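Local coordinates for protein tryptophan synthase alpha chain (Aquifex aeolicus, PDB 2EKC) that probably carries out the aldol cleavage of indoleglycerol phosphate to indole and glyceraldehyde 3-phosphate, within the final step of tryptophan biosynthesis, at residues A18-P28 against V231-G242; L48-D56 against A71-V81. All blocks are in the same frame, centred on the assembly; numbering follows the deposited sequence.

Contact 1. Residues A18-P28 against V231-G242; sequences ALVSYLMVGYP and VVVGSALVKLAG
Val-20 N donates to Val-231 O over 2.8 Å with an N-H...O angle of 168°, the shortest of four backbone bonds that zip the first strand of the TIM barrel to its last. The others run from Val-231 N to Ala-18 O, Val-233 N to Val-20 O and Tyr-22 N to Val-233 O. This alternation defines a parallel pairing, whose short axes diverge by 24°, and it closes the barrel. Val-20 and Val-232 point into the barrel, where both touch Glu-49, a predicted proton acceptor. Leu-19, Ser-21, Val-231 and Val-233 point the other way; Leu-19 CD1 lies 3.8 Å from Val-233 CG2, and helix 246-258 packs on both residues.

Beyond the pairing, Gly-234 takes the N-cap position of helix 235-242, and a beta carbon there would run into Tyr-22 CD2. Tyr-22 O is buried with no hydrogen-bond partner; Gly-234 CA offers it a CA-H...O contact of 3.6 Å. Leu-237 lays CD1 against Ser-21 CB at 3.5 Å, while Ser-21 OG bonds to Thr-45.

Tyr-27 has CG anti to its backbone N (chi1 177°), which carries the ring to the helix. Its CE2 edge meets Val-238 O, near the ring plane, at 3.4 Å, and its OH lies 3.3 Å from Gly-242 CA. With an alanine here, Val-238 CG1 and Gly-242 CA would probably lose the ring they touch, opening a gap beside the helix. A cis peptide leads into Pro-28, whose CD sits 3.1 Å from Ala-241 O.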
loop_
_atom_site.group_PDB
_atom_site.type_symbol
_atom_site.label_atom_id
_atom_site.label_comp_id
_atom_site.label_asym_id
_atom_site.label_seq_id
_atom_site.Cartn_x
_atom_site.Cartn_y
_atom_site.Cartn_z
ATOM N N ALA A 18 -0.597 -12.288 -1.253
ATOM C CA ALA A 18 0.140 -11.146 -1.776
ATOM C C ALA A 18 1.080 -10.497 -0.774
ATOM O O ALA A 18 0.789 -10.433 0.418
ATOM C CB ALA A 18 -0.839 -10.097 -2.296
ATOM N N LEU A 19 2.224 -10.036 -1.268
ATOM C CA LEU A 19 3.171 -9.310 -0.435
ATOM C C LEU A 19 3.069 -7.878 -0.940
ATOM O O LEU A 19 3.330 -7.608 -2.117
ATOM C CB LEU A 19 4.608 -9.801 -0.618
ATOM C CG LEU A 19 5.636 -8.846 0.017
ATOM C CD1 LEU A 19 5.319 -8.648 1.498
ATOM C CD2 LEU A 19 7.042 -9.389 -0.157
ATOM N N VAL A 20 2.653 -6.973 -0.063
ATOM C CA VAL A 20 2.524 -5.563 -0.412
ATOM C C VAL A 20 3.704 -4.848 0.236
ATOM O O VAL A 20 3.817 -4.834 1.459
ATOM C CB VAL A 20 1.203 -4.986 0.142
ATOM C CG1 VAL A 20 1.074 -3.526 -0.226
ATOM C CG2 VAL A 20 0.027 -5.776 -0.400
ATOM N N SER A 21 4.587 -4.274 -0.579
ATOM C CA SER A 21 5.764 -3.582 -0.061
ATOM C C SER A 21 5.598 -2.073 -0.125
ATOM O O SER A 21 5.182 -1.516 -1.145
ATOM C CB SER A 21 7.014 -4.000 -0.839
ATOM O OG SER A 21 7.206 -5.400 -0.747
ATOM N N TYR A 22 5.947 -1.419 0.975
ATOM C CA TYR A 22 5.819 0.020 1.098
ATOM C C TYR A 22 7.178 0.690 1.292
ATOM O O TYR A 22 7.913 0.371 2.230
ATOM C CB TYR A 22 4.866 0.303 2.273
ATOM C CG TYR A 22 4.660 1.745 2.687
ATOM C CD1 TYR A 22 4.684 2.785 1.759
ATOM C CD2 TYR A 22 4.390 2.061 4.022
ATOM C CE1 TYR A 22 4.449 4.110 2.153
ATOM C CE2 TYR A 22 4.150 3.375 4.425
ATOM C CZ TYR A 22 4.184 4.393 3.488
ATOM O OH TYR A 22 3.962 5.690 3.897
ATOM N N LEU A 23 7.514 1.600 0.378
ATOM C CA LEU A 23 8.765 2.356 0.433
ATOM C C LEU A 23 8.438 3.823 0.166
ATOM O O LEU A 23 7.415 4.130 -0.447
ATOM C CB LEU A 23 9.767 1.852 -0.620
ATOM C CG LEU A 23 10.508 0.535 -0.359
ATOM C CD1 LEU A 23 11.333 0.160 -1.590
ATOM C CD2 LEU A 23 11.408 0.687 0.857
ATOM N N MET A 24 9.304 4.720 0.624
ATOM C CA MET A 24 9.103 6.160 0.454
ATOM C C MET A 24 9.969 6.746 -0.658
ATOM O O MET A 24 11.174 6.514 -0.697
ATOM C CB MET A 24 9.421 6.883 1.770
ATOM C CG MET A 24 9.229 8.395 1.724
ATOM S SD MET A 24 7.483 8.854 1.729
ATOM C CE MET A 24 7.027 8.301 3.354
ATOM N N VAL A 25 9.358 7.511 -1.557
ATOM C CA VAL A 25 10.114 8.127 -2.641
ATOM C C VAL A 25 11.016 9.203 -2.055
ATOM O O VAL A 25 10.548 10.067 -1.320
ATOM C CB VAL A 25 9.203 8.811 -3.683
ATOM C CG1 VAL A 25 10.069 9.486 -4.747
ATOM C CG2 VAL A 25 8.269 7.791 -4.329
ATOM N N GLY A 26 12.308 9.139 -2.366
ATOM C CA GLY A 26 13.230 10.143 -1.867
ATOM C C GLY A 26 13.971 9.817 -0.582
ATOM O O GLY A 26 14.755 10.633 -0.102
ATOM N N TYR A 27 13.730 8.640 -0.012
ATOM C CA TYR A 27 14.413 8.247 1.223
ATOM C C TYR A 27 15.299 7.032 1.001
ATOM O O TYR A 27 14.830 6.003 0.520
ATOM C CB TYR A 27 13.408 7.901 2.325
ATOM C CG TYR A 27 14.081 7.421 3.594
ATOM C CD1 TYR A 27 14.752 8.317 4.431
ATOM C CD2 TYR A 27 14.085 6.069 3.937
ATOM C CE1 TYR A 27 15.417 7.876 5.581
ATOM C CE2 TYR A 27 14.749 5.613 5.086
ATOM C CZ TYR A 27 15.412 6.525 5.901
ATOM O OH TYR A 27 16.068 6.083 7.027
ATOM N N PRO A 28 16.586 7.117 1.381
ATOM C CA PRO A 28 17.270 8.258 1.997
ATOM C C PRO A 28 17.556 9.388 1.005
ATOM O O PRO A 28 17.946 10.485 1.402
ATOM C CB PRO A 28 18.539 7.627 2.566
ATOM C CG PRO A 28 18.822 6.527 1.598
ATOM C CD PRO A 28 17.455 5.927 1.393
ATOM N N VAL A 231 -0.235 -9.476 2.997
ATOM C CA VAL A 231 0.341 -8.742 4.115
ATOM C C VAL A 231 1.103 -7.525 3.608
ATOM O O VAL A 231 1.702 -7.552 2.530
ATOM C CB VAL A 231 1.296 -9.628 4.937
ATOM C CG1 VAL A 231 0.548 -10.845 5.456
ATOM C CG2 VAL A 231 2.475 -10.051 4.090
ATOM N N VAL A 232 1.072 -6.460 4.397
ATOM C CA VAL A 232 1.749 -5.224 4.047
ATOM C C VAL A 232 2.970 -5.045 4.939
ATOM O O VAL A 232 2.873 -5.148 6.165
ATOM C CB VAL A 232 0.808 -4.016 4.236
ATOM C CG1 VAL A 232 1.480 -2.746 3.738
ATOM C CG2 VAL A 232 -0.504 -4.268 3.501
ATOM N N VAL A 233 4.119 -4.800 4.316
ATOM C CA VAL A 233 5.371 -4.592 5.043
ATOM C C VAL A 233 5.910 -3.233 4.620
ATOM O O VAL A 233 5.980 -2.939 3.431
ATOM C CB VAL A 233 6.408 -5.675 4.687
ATOM C CG1 VAL A 233 7.681 -5.474 5.498
ATOM C CG2 VAL A 233 5.812 -7.054 4.943
ATOM N N GLY A 234 6.281 -2.408 5.593
ATOM C CA GLY A 234 6.795 -1.087 5.282
ATOM C C GLY A 234 7.990 -0.662 6.119
ATOM O O GLY A 234 9.097 -0.540 5.596
ATOM N N SER A 235 7.781 -0.453 7.417
ATOM C CA SER A 235 8.870 -0.011 8.282
ATOM C C SER A 235 10.130 -0.858 8.176
ATOM O O SER A 235 11.232 -0.317 8.103
ATOM C CB SER A 235 8.407 0.066 9.741
ATOM O OG SER A 235 7.935 -1.191 10.197
ATOM N N ALA A 236 9.979 -2.179 8.157
ATOM C CA ALA A 236 11.139 -3.061 8.064
ATOM C C ALA A 236 11.938 -2.818 6.785
ATOM O O ALA A 236 13.167 -2.912 6.782
ATOM C CB ALA A 236 10.699 -4.517 8.132
ATOM N N LEU A 237 11.242 -2.512 5.696
ATOM C CA LEU A 237 11.917 -2.259 4.430
ATOM C C LEU A 237 12.600 -0.896 4.462
ATOM O O LEU A 237 13.748 -0.755 4.039
ATOM C CB LEU A 237 10.915 -2.305 3.268
ATOM C CG LEU A 237 10.033 -3.555 3.148
ATOM C CD1 LEU A 237 9.178 -3.427 1.906
ATOM C CD2 LEU A 237 10.893 -4.827 3.076
ATOM N N VAL A 238 11.886 0.101 4.974
ATOM C CA VAL A 238 12.396 1.465 5.052
ATOM C C VAL A 238 13.690 1.549 5.862
ATOM O O VAL A 238 14.629 2.250 5.475
ATOM C CB VAL A 238 11.317 2.403 5.652
ATOM C CG1 VAL A 238 11.887 3.781 5.928
ATOM C CG2 VAL A 238 10.156 2.502 4.687
ATOM N N LYS A 239 13.740 0.817 6.969
ATOM C CA LYS A 239 14.921 0.788 7.833
ATOM C C LYS A 239 16.172 0.400 7.041
ATOM O O LYS A 239 17.211 1.067 7.119
ATOM C CB LYS A 239 14.694 -0.217 8.965
ATOM C CG LYS A 239 15.918 -0.501 9.817
ATOM C CD LYS A 239 15.566 -1.443 10.961
ATOM C CE LYS A 239 16.804 -1.812 11.763
ATOM N NZ LYS A 239 16.462 -2.445 13.065
ATOM N N LEU A 240 16.065 -0.680 6.275
ATOM C CA LEU A 240 17.181 -1.161 5.469
ATOM C C LEU A 240 17.548 -0.155 4.386
ATOM O O LEU A 240 18.725 0.077 4.113
ATOM C CB LEU A 240 16.827 -2.511 4.842
ATOM C CG LEU A 240 16.683 -3.644 5.861
ATOM C CD1 LEU A 240 16.229 -4.917 5.166
ATOM C CD2 LEU A 240 18.024 -3.855 6.576
ATOM N N ALA A 241 16.537 0.444 3.771
ATOM C CA ALA A 241 16.771 1.442 2.735
ATOM C C ALA A 241 17.543 2.634 3.306
ATOM O O ALA A 241 18.371 3.237 2.615
ATOM C CB ALA A 241 15.442 1.904 2.148
ATOM N N GLY A 242 17.278 2.961 4.568
ATOM C CA GLY A 242 17.950 4.075 5.214
ATOM C C GLY A 242 19.467 3.974 5.246
ATOM O O GLY A 242 20.160 4.993 5.233
#

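Contact 2. Residues L48-D56 against A71-V81; sequences LEIGFPFSD and ALKNGIRFEDV
At the C-terminal end of strand 47-51 in the TIM barrel, the chain leaving through Phe-52 and Pro-53 packs into the corner between helix 62-73 and helix 78-91. The corner is built by Gly-75, which at positive phi leads the chain out of the first helix in a Schellman motif, and by Arg-77, the N-cap of the second. Pro-53 is wedged into it: CG presses on Ala-71 CB at 3.4 Å, a close approach for two carbons, and also touches Ile-76 CG2, while CB lies against Leu-72 CD2. The other branch of Leu-72, CD1, reaches on along the loop to Ser-55 N at 3.5 Å.

Phe-52, whose CG swings away from its own N (chi1 174°), extends its ring to the start of helix 78-91. CZ touches Phe-78 CB at 3.5 Å, and Phe-78 CD1 lies over one ring face, toward the rim. The two ring planes meet at 34° with centroids 5.1 Å apart, an oblique pair; Phe-78 stacks further on Phe-114. Val-81 divides its methyls, CG2 meeting Phe-52 CD1 and Pro-53 CD, and CG1 sliding past Ile-50 CG2 at 3.9 Å.

Polar bonds lie within 71-81 or run through water. Asp-80 OD2 accepts from the N-cap Arg-77 N at 2.7 Å and also from Arg-77 NE, while NH2 bonds to OD1. Arg-77 grips the carboxylate side-on, both oxygens lying in the guanidinium plane while NE and NH2 meet them from above the carboxylate plane. Across the contact, a water donates to Pro-53 O at 3.0 Å and to Ile-76 O at 2.8 Å. Direct hydrogen bonds between the segments are absent, so the fit of apolar side chains probably sets the corner's position, with the water donating to two carbonyl oxygens, both acceptors and so unable to bond each other directly.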
loop_
_atom_site.group_PDB
_atom_site.type_symbol
_atom_site.label_atom_id
_atom_site.label_comp_id
_atom_site.label_asym_id
_atom_site.label_seq_id
_atom_site.Cartn_x
_atom_site.Cartn_y
_atom_site.Cartn_z
ATOM N N LEU A 48 2.718 -2.830 -4.964
ATOM C CA LEU A 48 3.600 -1.792 -4.458
ATOM C C LEU A 48 2.860 -0.600 -3.872
ATOM O O LEU A 48 1.881 -0.130 -4.447
ATOM C CB LEU A 48 4.513 -1.311 -5.590
ATOM C CG LEU A 48 5.632 -0.338 -5.226
ATOM C CD1 LEU A 48 6.640 -1.058 -4.335
ATOM C CD2 LEU A 48 6.305 0.177 -6.490
ATOM N N GLU A 49 3.313 -0.129 -2.711
ATOM C CA GLU A 49 2.731 1.061 -2.104
ATOM C C GLU A 49 3.827 2.116 -2.238
ATOM O O GLU A 49 4.932 1.949 -1.708
ATOM C CB GLU A 49 2.399 0.867 -0.624
ATOM C CG GLU A 49 1.401 -0.228 -0.318
ATOM C CD GLU A 49 0.881 -0.132 1.108
ATOM O OE1 GLU A 49 1.660 0.272 1.995
ATOM O OE2 GLU A 49 -0.301 -0.467 1.341
ATOM N N ILE A 50 3.517 3.191 -2.951
ATOM C CA ILE A 50 4.468 4.270 -3.193
ATOM C C ILE A 50 4.215 5.436 -2.249
ATOM O O ILE A 50 3.166 6.076 -2.319
ATOM C CB ILE A 50 4.349 4.758 -4.659
ATOM C CG1 ILE A 50 4.538 3.570 -5.613
ATOM C CG2 ILE A 50 5.375 5.849 -4.934
ATOM C CD1 ILE A 50 4.412 3.921 -7.113
ATOM N N GLY A 51 5.177 5.711 -1.367
ATOM C CA GLY A 51 5.019 6.792 -0.406
ATOM C C GLY A 51 5.252 8.192 -0.954
ATOM O O GLY A 51 6.298 8.472 -1.533
ATOM N N PHE A 52 4.265 9.065 -0.755
ATOM C CA PHE A 52 4.297 10.464 -1.205
ATOM C C PHE A 52 4.617 11.296 0.046
ATOM O O PHE A 52 3.754 11.499 0.898
ATOM C CB PHE A 52 2.911 10.812 -1.788
ATOM C CG PHE A 52 2.721 12.265 -2.168
ATOM C CD1 PHE A 52 3.798 13.135 -2.300
ATOM C CD2 PHE A 52 1.437 12.748 -2.435
ATOM C CE1 PHE A 52 3.605 14.465 -2.694
ATOM C CE2 PHE A 52 1.228 14.074 -2.830
ATOM C CZ PHE A 52 2.314 14.935 -2.960
ATOM N N PRO A 53 5.868 11.777 0.174
ATOM C CA PRO A 53 6.298 12.576 1.332
ATOM C C PRO A 53 5.326 13.686 1.729
ATOM O O PRO A 53 4.914 14.483 0.888
ATOM C CB PRO A 53 7.650 13.126 0.888
ATOM C CG PRO A 53 8.159 12.053 -0.036
ATOM C CD PRO A 53 6.929 11.733 -0.845
ATOM N N PHE A 54 4.979 13.737 3.014
ATOM C CA PHE A 54 4.045 14.738 3.527
ATOM C C PHE A 54 4.614 15.438 4.766
ATOM O O PHE A 54 5.316 14.826 5.575
ATOM C CB PHE A 54 2.701 14.068 3.852
ATOM C CG PHE A 54 1.629 15.029 4.288
ATOM C CD1 PHE A 54 1.319 16.143 3.515
ATOM C CD2 PHE A 54 0.920 14.813 5.467
ATOM C CE1 PHE A 54 0.314 17.032 3.911
ATOM C CE2 PHE A 54 -0.089 15.694 5.871
ATOM C CZ PHE A 54 -0.390 16.804 5.093
ATOM N N SER A 55 4.293 16.720 4.920
ATOM C CA SER A 55 4.803 17.518 6.038
ATOM C C SER A 55 4.230 17.204 7.421
ATOM O O SER A 55 4.804 17.619 8.432
ATOM C CB SER A 55 4.580 19.006 5.752
ATOM O OG SER A 55 3.193 19.298 5.747
ATOM N N ASP A 56 3.110 16.485 7.481
ATOM C CA ASP A 56 2.503 16.166 8.772
ATOM C C ASP A 56 1.884 14.770 8.778
ATOM O O ASP A 56 0.664 14.614 8.931
ATOM C CB ASP A 56 1.444 17.220 9.117
ATOM C CG ASP A 56 1.013 17.158 10.572
ATOM O OD1 ASP A 56 1.858 16.798 11.422
ATOM O OD2 ASP A 56 -0.156 17.487 10.864
ATOM N N ALA A 71 12.850 12.888 2.968
ATOM C CA ALA A 71 12.449 13.042 1.571
ATOM C C ALA A 71 12.049 14.481 1.264
ATOM O O ALA A 71 12.397 15.012 0.218
ATOM C CB ALA A 71 11.293 12.099 1.245
ATOM N N LEU A 72 11.316 15.117 2.173
ATOM C CA LEU A 72 10.899 16.496 1.949
ATOM C C LEU A 72 12.098 17.434 1.939
ATOM O O LEU A 72 12.136 18.392 1.166
ATOM C CB LEU A 72 9.897 16.944 3.015
ATOM C CG LEU A 72 8.466 16.427 2.857
ATOM C CD1 LEU A 72 7.592 17.043 3.937
ATOM C CD2 LEU A 72 7.923 16.786 1.472
ATOM N N LYS A 73 13.078 17.165 2.797
ATOM C CA LYS A 73 14.260 18.007 2.831
ATOM C C LYS A 73 15.106 17.773 1.584
ATOM O O LYS A 73 15.904 18.625 1.209
ATOM C CB LYS A 73 15.062 17.765 4.114
ATOM C CG LYS A 73 14.284 18.185 5.353
ATOM C CD LYS A 73 15.177 18.593 6.514
ATOM C CE LYS A 73 16.044 17.452 6.990
ATOM N NZ LYS A 73 16.799 17.840 8.215
ATOM N N ASN A 74 14.931 16.619 0.941
ATOM C CA ASN A 74 15.657 16.344 -0.298
ATOM C C ASN A 74 14.925 17.040 -1.455
ATOM O O ASN A 74 15.397 17.033 -2.589
ATOM C CB ASN A 74 15.745 14.839 -0.593
ATOM C CG ASN A 74 16.712 14.112 0.326
ATOM O OD1 ASN A 74 17.709 14.676 0.772
ATOM N ND2 ASN A 74 16.429 12.844 0.594
ATOM N N GLY A 75 13.764 17.626 -1.158
ATOM C CA GLY A 75 12.998 18.331 -2.177
ATOM C C GLY A 75 12.067 17.489 -3.032
ATOM O O GLY A 75 11.709 17.886 -4.143
ATOM N N ILE A 76 11.669 16.326 -2.528
ATOM C CA ILE A 76 10.779 15.450 -3.276
ATOM C C ILE A 76 9.390 16.066 -3.414
ATOM O O ILE A 76 8.772 16.462 -2.423
ATOM C CB ILE A 76 10.665 14.075 -2.597
ATOM C CG1 ILE A 76 12.042 13.403 -2.562
ATOM C CG2 ILE A 76 9.651 13.209 -3.338
ATOM C CD1 ILE A 76 12.652 13.148 -3.940
ATOM N N ARG A 77 8.913 16.134 -4.655
ATOM C CA ARG A 77 7.610 16.707 -4.986
ATOM C C ARG A 77 6.690 15.628 -5.532
ATOM O O ARG A 77 7.128 14.521 -5.829
ATOM C CB ARG A 77 7.755 17.759 -6.086
ATOM C CG ARG A 77 8.830 18.809 -5.877
ATOM C CD ARG A 77 9.155 19.459 -7.220
ATOM N NE ARG A 77 9.740 18.490 -8.145
ATOM C CZ ARG A 77 9.858 18.672 -9.459
ATOM N NH1 ARG A 77 9.426 19.791 -10.024
ATOM N NH2 ARG A 77 10.422 17.734 -10.211
ATOM N N PHE A 78 5.417 15.974 -5.690
ATOM C CA PHE A 78 4.443 15.048 -6.249
ATOM C C PHE A 78 4.932 14.654 -7.646
ATOM O O PHE A 78 4.793 13.506 -8.062
ATOM C CB PHE A 78 3.071 15.726 -6.331
ATOM C CG PHE A 78 1.987 14.856 -6.913
ATOM C CD1 PHE A 78 1.796 13.556 -6.457
ATOM C CD2 PHE A 78 1.134 15.356 -7.894
ATOM C CE1 PHE A 78 0.769 12.764 -6.967
ATOM C CE2 PHE A 78 0.102 14.574 -8.412
ATOM C CZ PHE A 78 -0.081 13.275 -7.947
ATOM N N GLU A 79 5.520 15.609 -8.365
ATOM C CA GLU A 79 6.032 15.336 -9.705
ATOM C C GLU A 79 7.118 14.262 -9.693
ATOM O O GLU A 79 7.211 13.458 -10.624
ATOM C CB GLU A 79 6.597 16.610 -10.343
ATOM C CG GLU A 79 5.540 17.622 -10.778
ATOM C CD GLU A 79 5.053 18.504 -9.644
ATOM O OE1 GLU A 79 5.515 18.318 -8.501
ATOM O OE2 GLU A 79 4.214 19.393 -9.898
ATOM N N ASP A 80 7.945 14.254 -8.652
ATOM C CA ASP A 80 9.020 13.264 -8.557
ATOM C C ASP A 80 8.426 11.897 -8.244
ATOM O O ASP A 80 8.910 10.869 -8.723
ATOM C CB ASP A 80 10.021 13.657 -7.465
ATOM C CG ASP A 80 10.663 15.013 -7.719
ATOM O OD1 ASP A 80 11.321 15.181 -8.767
ATOM O OD2 ASP A 80 10.506 15.912 -6.868
ATOM N N VAL A 81 7.372 11.892 -7.436
ATOM C CA VAL A 81 6.706 10.651 -7.076
ATOM C C VAL A 81 6.137 9.971 -8.312
ATOM O O VAL A 81 6.296 8.764 -8.490
ATOM C CB VAL A 81 5.552 10.894 -6.076
ATOM C CG1 VAL A 81 4.763 9.602 -5.871
ATOM C CG2 VAL A 81 6.117 11.381 -4.739
HETATM O O HOH W 1 6.353 15.324 -1.612
#

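In the fold
From the N terminus, helix 3-14 leads to strand 18-24, the first strand, which finds its contact 1 partner only near the end of the chain, so contact 1 encloses a loop of 202 residues. Contact 2 is nested inside that loop and closes a short one: 14 residues separate 48-56 from 71-81, and they include the predicted proton acceptor Asp-60. Strands 18-24 and 47-51 are neighbours in the barrel, bonded between Ser-21 O and Glu-49 N (2.8 Å). Farther out, Asn-74 ND2 bonds to Gly-26 O (2.9 Å), tying the two loops together. Contact 1 thus seals the barrel wall, while contact 2 fastens the chain leaving strand 47-51 to helices 62-73 and 78-91.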